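Side-chain contacts in rhamnonate dehydratase (Gibberella zeae PH-1, PDB 3FXG), which probably catalyses the magnesium-dependent dehydration of rhamnonate, as a member of the enolase superfamily: residues Gly26-Val31 and Val299-Gly304; Thr306-Val311 and Tyr332-Ser337. All blocks are in the same frame, centred on the assembly; numbering follows the deposited sequence.

Contact 1. Residues Gly26-Val31 and Val299-Gly304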
loop_
_atom_site.group_PDB
_atom_site.type_symbol
_atom_site.label_atom_id
_atom_site.label_comp_id
_atom_site.label_asym_id
_atom_site.label_seq_id
_atom_site.Cartn_x
_atom_site.Cartn_y
_atom_site.Cartn_z
ATOM N N GLY A 26 -10.724 -37.342 23.006
ATOM C CA GLY A 26 -10.697 -36.149 22.178
ATOM C C GLY A 26 -10.579 -36.287 20.668
ATOM O O GLY A 26 -10.856 -35.325 19.950
ATOM N N ASP A 27 -10.170 -37.451 20.167
ATOM C CA ASP A 27 -10.035 -37.618 18.718
ATOM C C ASP A 27 -11.389 -37.854 18.052
ATOM O O ASP A 27 -11.860 -38.989 17.958
ATOM C CB ASP A 27 -9.092 -38.779 18.391
ATOM C CG ASP A 27 -8.686 -38.806 16.924
ATOM O OD1 ASP A 27 -9.341 -38.115 16.109
ATOM O OD2 ASP A 27 -7.718 -39.525 16.585
ATOM N N TYR A 28 -11.995 -36.768 17.580
ATOM C CA TYR A 28 -13.303 -36.798 16.922
ATOM C C TYR A 28 -13.432 -37.808 15.784
ATOM O O TYR A 28 -14.501 -38.383 15.580
ATOM C CB TYR A 28 -13.631 -35.430 16.318
ATOM C CG TYR A 28 -13.373 -34.234 17.199
ATOM C CD1 TYR A 28 -14.232 -33.910 18.251
ATOM C CD2 TYR A 28 -12.295 -33.386 16.941
ATOM C CE1 TYR A 28 -14.023 -32.763 19.022
ATOM C CE2 TYR A 28 -12.077 -32.247 17.701
ATOM C CZ TYR A 28 -12.944 -31.937 18.735
ATOM O OH TYR A 28 -12.737 -30.785 19.458
ATOM N N HIS A 29 -12.354 -38.006 15.034
ATOM C CA HIS A 29 -12.400 -38.893 13.878
ATOM C C HIS A 29 -11.967 -40.337 14.076
ATOM O O HIS A 29 -11.967 -41.118 13.126
ATOM C CB HIS A 29 -11.607 -38.262 12.733
ATOM C CG HIS A 29 -11.873 -36.799 12.569
ATOM N ND1 HIS A 29 -11.081 -35.832 13.147
ATOM C CD2 HIS A 29 -12.889 -36.141 11.962
ATOM C CE1 HIS A 29 -11.596 -34.639 12.903
ATOM N NE2 HIS A 29 -12.695 -34.799 12.186
ATOM N N ASN A 30 -11.598 -40.696 15.300
ATOM C CA ASN A 30 -11.206 -42.067 15.582
ATOM C C ASN A 30 -12.470 -42.788 16.033
ATOM O O ASN A 30 -12.629 -43.117 17.211
ATOM C CB ASN A 30 -10.147 -42.112 16.684
ATOM C CG ASN A 30 -9.679 -43.522 16.975
ATOM O OD1 ASN A 30 -9.358 -44.279 16.059
ATOM N ND2 ASN A 30 -9.631 -43.884 18.255
ATOM N N VAL A 31 -13.372 -43.021 15.083
ATOM C CA VAL A 31 -14.640 -43.677 15.376
ATOM C C VAL A 31 -14.869 -44.961 14.585
ATOM O O VAL A 31 -14.107 -45.296 13.679
ATOM C CB VAL A 31 -15.822 -42.719 15.107
ATOM C CG1 VAL A 31 -15.705 -41.490 15.999
ATOM C CG2 VAL A 31 -15.836 -42.309 13.642
ATOM N N VAL A 299 -9.825 -25.762 20.952
ATOM C CA VAL A 299 -9.161 -25.570 22.234
ATOM C C VAL A 299 -8.176 -26.672 22.602
ATOM O O VAL A 299 -7.231 -26.435 23.353
ATOM C CB VAL A 299 -10.188 -25.415 23.377
ATOM C CG1 VAL A 299 -10.907 -26.719 23.612
ATOM C CG2 VAL A 299 -9.487 -24.944 24.643
HETATM N N MSE A 300 -8.393 -27.873 22.077
HETATM C CA MSE A 300 -7.498 -28.985 22.370
HETATM C C MSE A 300 -6.306 -29.025 21.420
HETATM O O MSE A 300 -5.411 -29.854 21.582
HETATM C CB MSE A 300 -8.256 -30.316 22.285
HETATM C CG MSE A 300 -9.264 -30.546 23.408
HETATM SE SE MSE A 300 -10.298 -32.171 23.134
HETATM C CE MSE A 300 -11.522 -31.476 21.827
ATOM N N TRP A 301 -6.279 -28.122 20.442
ATOM C CA TRP A 301 -5.196 -28.117 19.467
ATOM C C TRP A 301 -4.332 -26.855 19.396
ATOM O O TRP A 301 -3.107 -26.955 19.280
ATOM C CB TRP A 301 -5.747 -28.385 18.058
ATOM C CG TRP A 301 -6.642 -29.595 17.911
ATOM C CD1 TRP A 301 -6.801 -30.620 18.801
ATOM C CD2 TRP A 301 -7.472 -29.915 16.781
ATOM N NE1 TRP A 301 -7.675 -31.558 18.296
ATOM C CE2 TRP A 301 -8.101 -31.151 17.058
ATOM C CE3 TRP A 301 -7.744 -29.276 15.562
ATOM C CZ2 TRP A 301 -8.986 -31.763 16.159
ATOM C CZ3 TRP A 301 -8.626 -29.883 14.666
ATOM C CH2 TRP A 301 -9.235 -31.117 14.973
ATOM N N LEU A 302 -4.962 -25.681 19.464
ATOM C CA LEU A 302 -4.250 -24.403 19.320
ATOM C C LEU A 302 -3.201 -24.034 20.361
ATOM O O LEU A 302 -2.324 -23.210 20.084
ATOM C CB LEU A 302 -5.246 -23.238 19.218
ATOM C CG LEU A 302 -5.544 -22.484 20.524
ATOM C CD1 LEU A 302 -6.083 -21.092 20.215
ATOM C CD2 LEU A 302 -6.525 -23.280 21.366
ATOM N N GLY A 303 -3.295 -24.616 21.552
ATOM C CA GLY A 303 -2.339 -24.307 22.600
ATOM C C GLY A 303 -2.943 -24.426 23.989
ATOM O O GLY A 303 -2.224 -24.498 24.988
ATOM N N GLY A 304 -4.272 -24.443 24.054
ATOM C CA GLY A 304 -4.950 -24.564 25.330
ATOM C C GLY A 304 -5.837 -23.373 25.644
ATOM O O GLY A 304 -5.918 -22.426 24.862
HETATM O O HOH W 1 -8.772 -33.252 20.100
#

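Contact 2. Residues Thr306-Val311 and Tyr332-Ser337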
loop_
_atom_site.group_PDB
_atom_site.type_symbol
_atom_site.label_atom_id
_atom_site.label_comp_id
_atom_site.label_asym_id
_atom_site.label_seq_id
_atom_site.Cartn_x
_atom_site.Cartn_y
_atom_site.Cartn_z
ATOM N N THR A 306 -5.473 -21.155 28.118
ATOM C CA THR A 306 -4.652 -19.985 28.407
ATOM C C THR A 306 -4.337 -19.202 27.126
ATOM O O THR A 306 -4.527 -17.988 27.069
ATOM C CB THR A 306 -3.333 -20.398 29.087
ATOM O OG1 THR A 306 -3.628 -21.116 30.294
ATOM C CG2 THR A 306 -2.496 -19.164 29.429
ATOM N N GLU A 307 -3.869 -19.897 26.094
ATOM C CA GLU A 307 -3.546 -19.235 24.831
ATOM C C GLU A 307 -4.823 -18.787 24.115
ATOM O O GLU A 307 -4.840 -17.745 23.460
ATOM C CB GLU A 307 -2.744 -20.172 23.922
ATOM C CG GLU A 307 -2.269 -19.526 22.614
ATOM C CD GLU A 307 -1.028 -18.654 22.779
ATOM O OE1 GLU A 307 -0.975 -17.845 23.733
ATOM O OE2 GLU A 307 -0.104 -18.768 21.942
ATOM N N LEU A 308 -5.889 -19.579 24.235
ATOM C CA LEU A 308 -7.158 -19.241 23.596
ATOM C C LEU A 308 -7.711 -17.926 24.137
ATOM O O LEU A 308 -8.306 -17.144 23.399
ATOM C CB LEU A 308 -8.182 -20.361 23.809
ATOM C CG LEU A 308 -9.568 -20.139 23.196
ATOM C CD1 LEU A 308 -9.451 -19.862 21.693
ATOM C CD2 LEU A 308 -10.426 -21.370 23.446
ATOM N N LEU A 309 -7.526 -17.685 25.431
ATOM C CA LEU A 309 -7.995 -16.441 26.030
ATOM C C LEU A 309 -7.297 -15.252 25.365
ATOM O O LEU A 309 -7.902 -14.202 25.160
ATOM C CB LEU A 309 -7.704 -16.432 27.536
ATOM C CG LEU A 309 -8.522 -17.412 28.383
ATOM C CD1 LEU A 309 -7.944 -17.491 29.794
ATOM C CD2 LEU A 309 -9.973 -16.962 28.416
ATOM N N LYS A 310 -6.022 -15.423 25.030
ATOM C CA LYS A 310 -5.257 -14.355 24.389
ATOM C C LYS A 310 -5.665 -14.182 22.926
ATOM O O LYS A 310 -5.683 -13.069 22.406
ATOM C CB LYS A 310 -3.757 -14.641 24.484
ATOM C CG LYS A 310 -3.229 -14.618 25.920
ATOM C CD LYS A 310 -1.719 -14.735 25.969
ATOM C CE LYS A 310 -1.209 -14.637 27.406
ATOM N NZ LYS A 310 -1.716 -15.757 28.243
ATOM N N VAL A 311 -5.984 -15.288 22.268
ATOM C CA VAL A 311 -6.417 -15.233 20.880
ATOM C C VAL A 311 -7.755 -14.497 20.804
ATOM O O VAL A 311 -7.960 -13.650 19.935
ATOM C CB VAL A 311 -6.571 -16.658 20.298
ATOM C CG1 VAL A 311 -7.373 -16.621 18.998
ATOM C CG2 VAL A 311 -5.190 -17.259 20.049
ATOM N N TYR A 332 -17.267 -24.991 25.846
ATOM C CA TYR A 332 -18.455 -24.413 26.471
ATOM C C TYR A 332 -18.081 -23.380 27.528
ATOM O O TYR A 332 -18.633 -22.281 27.555
ATOM C CB TYR A 332 -19.328 -25.499 27.121
ATOM C CG TYR A 332 -19.692 -26.640 26.197
ATOM C CD1 TYR A 332 -19.665 -26.478 24.812
ATOM C CD2 TYR A 332 -20.059 -27.888 26.708
ATOM C CE1 TYR A 332 -19.988 -27.525 23.960
ATOM C CE2 TYR A 332 -20.387 -28.942 25.860
ATOM C CZ TYR A 332 -20.347 -28.751 24.489
ATOM O OH TYR A 332 -20.649 -29.786 23.637
ATOM N N HIS A 333 -17.138 -23.731 28.396
ATOM C CA HIS A 333 -16.725 -22.817 29.452
ATOM C C HIS A 333 -16.111 -21.545 28.887
ATOM O O HIS A 333 -16.218 -20.474 29.483
ATOM C CB HIS A 333 -15.737 -23.501 30.400
ATOM C CG HIS A 333 -16.390 -24.398 31.409
ATOM N ND1 HIS A 333 -16.954 -25.612 31.077
ATOM C CD2 HIS A 333 -16.556 -24.261 32.746
ATOM C CE1 HIS A 333 -17.435 -26.185 32.166
ATOM N NE2 HIS A 333 -17.206 -25.386 33.192
ATOM N N PHE A 334 -15.473 -21.668 27.731
ATOM C CA PHE A 334 -14.858 -20.517 27.092
ATOM C C PHE A 334 -15.916 -19.634 26.432
ATOM O O PHE A 334 -15.968 -18.429 26.675
ATOM C CB PHE A 334 -13.843 -20.979 26.045
ATOM C CG PHE A 334 -13.240 -19.856 25.260
ATOM C CD1 PHE A 334 -12.322 -18.995 25.845
ATOM C CD2 PHE A 334 -13.616 -19.641 23.937
ATOM C CE1 PHE A 334 -11.786 -17.930 25.125
ATOM C CE2 PHE A 334 -13.086 -18.578 23.211
ATOM C CZ PHE A 334 -12.171 -17.723 23.808
ATOM N N GLN A 335 -16.760 -20.239 25.599
ATOM C CA GLN A 335 -17.805 -19.500 24.891
ATOM C C GLN A 335 -18.766 -18.727 25.778
ATOM O O GLN A 335 -19.233 -17.650 25.412
ATOM C CB GLN A 335 -18.633 -20.442 24.008
ATOM C CG GLN A 335 -17.934 -20.924 22.754
ATOM C CD GLN A 335 -17.209 -19.807 22.030
ATOM O OE1 GLN A 335 -16.148 -19.366 22.467
ATOM N NE2 GLN A 335 -17.782 -19.338 20.924
ATOM N N ILE A 336 -19.071 -19.277 26.944
ATOM C CA ILE A 336 -20.012 -18.638 27.853
ATOM C C ILE A 336 -19.412 -17.448 28.606
ATOM O O ILE A 336 -20.142 -16.657 29.198
ATOM C CB ILE A 336 -20.531 -19.669 28.890
ATOM C CG1 ILE A 336 -21.874 -19.222 29.465
ATOM C CG2 ILE A 336 -19.515 -19.838 30.011
ATOM C CD1 ILE A 336 -23.010 -19.309 28.470
ATOM N N SER A 337 -18.091 -17.298 28.545
ATOM C CA SER A 337 -17.413 -16.248 29.305
ATOM C C SER A 337 -16.808 -15.032 28.614
ATOM O O SER A 337 -16.403 -14.087 29.297
ATOM C CB SER A 337 -16.310 -16.893 30.141
ATOM O OG SER A 337 -15.321 -17.451 29.293
#

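Contact 1. Residues Gly26-Val31 and Val299-Gly304
Tyr28 and Trp301 meet where a loop of the N-terminal capping domain, after strand 11-19, closes on the loop after strand 294-295 of the TIM-barrel domain, the interface at which enolase-superfamily active sites are typically closed. This junction between distant parts of the chain is a buried meeting of loops without a direct hydrogen bond between the two segments. The tyrosine presents its edge: CZ2 of Trp301 lies near the phenol plane, 3.5 Å from CE2 of Tyr28. The two ring planes are inclined at 65°, with the centroid of the Tyr28 ring 5.8 Å from that of the six-membered Trp301 ring, an oblique pairing, neither a stack nor edge-to-face. One face of the Tyr28 ring is covered from within its own loop by Gly26 O, 3.7 Å above the ring centre. At the far end of the phenol, OH is hydrogen-bonded to Asp298, just ahead of the second segment, so the ring spans from one loop to the other. Met300, a selenomethionine, comes from the opposite direction, and its SE packs 4.1 Å from Gly26 CA. Its chain bends at the last torsion (chi3 -78°), turning CE toward the phenol, although the exact methyl position there is doubtful. Phe84, His276 and His325 also pack against Trp301, whose side chain is about 8 Å from the magnesium ion bound by Asp222, Glu248 and Glu275. A water supplies the polar link across the junction, accepting from Trp301 NE1 at 2.7 Å and donating to Gly26 O at 2.9 Å.

Contact 2. Residues Thr306-Val311 and Tyr332-Ser337
Phe334 lies flat against Leu308 and edge-on to Leu309, joining helix 329-335 to helix 305-316 in the TIM-barrel domain. It is a compact example of how one aromatic ring can use one face and its edge to pack against consecutive residues of a neighbouring helix. Leu308 approaches over the face. Its CD2 stands 3.6 Å from the centroid of the Phe334 ring and only 10° off the ring normal, a nearly perpendicular CH-pi contact. The rest of the isobutyl group spreads over the same face, with CG of Leu308 3.6 Å from CZ of Phe334, so the branch point covers the far end of the ring while CD2 sits over its middle. Both partners extend from their helices toward each other: in Leu308 the CG atom is anti to the backbone N (chi1 180°), and Phe334 adopts nearly the same first torsion (175°). Leu309, one residue on and therefore turned to another side of its helix, slides past the ring in the opposite sense and brings CD2 close to the ring plane, 3.9 Å from CE1 of Phe334. Apolar branches thus meet one face and the edge, and no hydrogen bond joins the two segments. Polar ties lie elsewhere: Glu307 forms a salt bridge with Arg280, Gln335 NE2 donates to the carbonyl oxygens of Val322 and Phe343, and Ser337 O accepts from Asn110 ND2 of the second subunit. Beyond the leucine branches the ring tip reaches the helix backbone itself, where CZ of Phe334 comes within 3.9 Å of the carbonyl O of Leu308.

The two contacts lie in series along the chain: contact 1 closes with residues 299-304, and contact 2 opens almost at once with 306-311. Gly304 occupies the N-cap position of helix 305-316, so the barrel loop of the first runs straight into the helix of the second. Their centres are 15 Å apart, yet they touch. Leu308 joins the packing of contact 2 to Val299 and Leu302 of the loop that carries contact 1, its CD1 lying 3.9 Å from CD1 of Leu302, and Val311 also meets Leu302. Contact 1, with Trp301 about 8 Å from the magnesium ion, is near the metal site; contact 2 packs barrel helices farther from the chain centre.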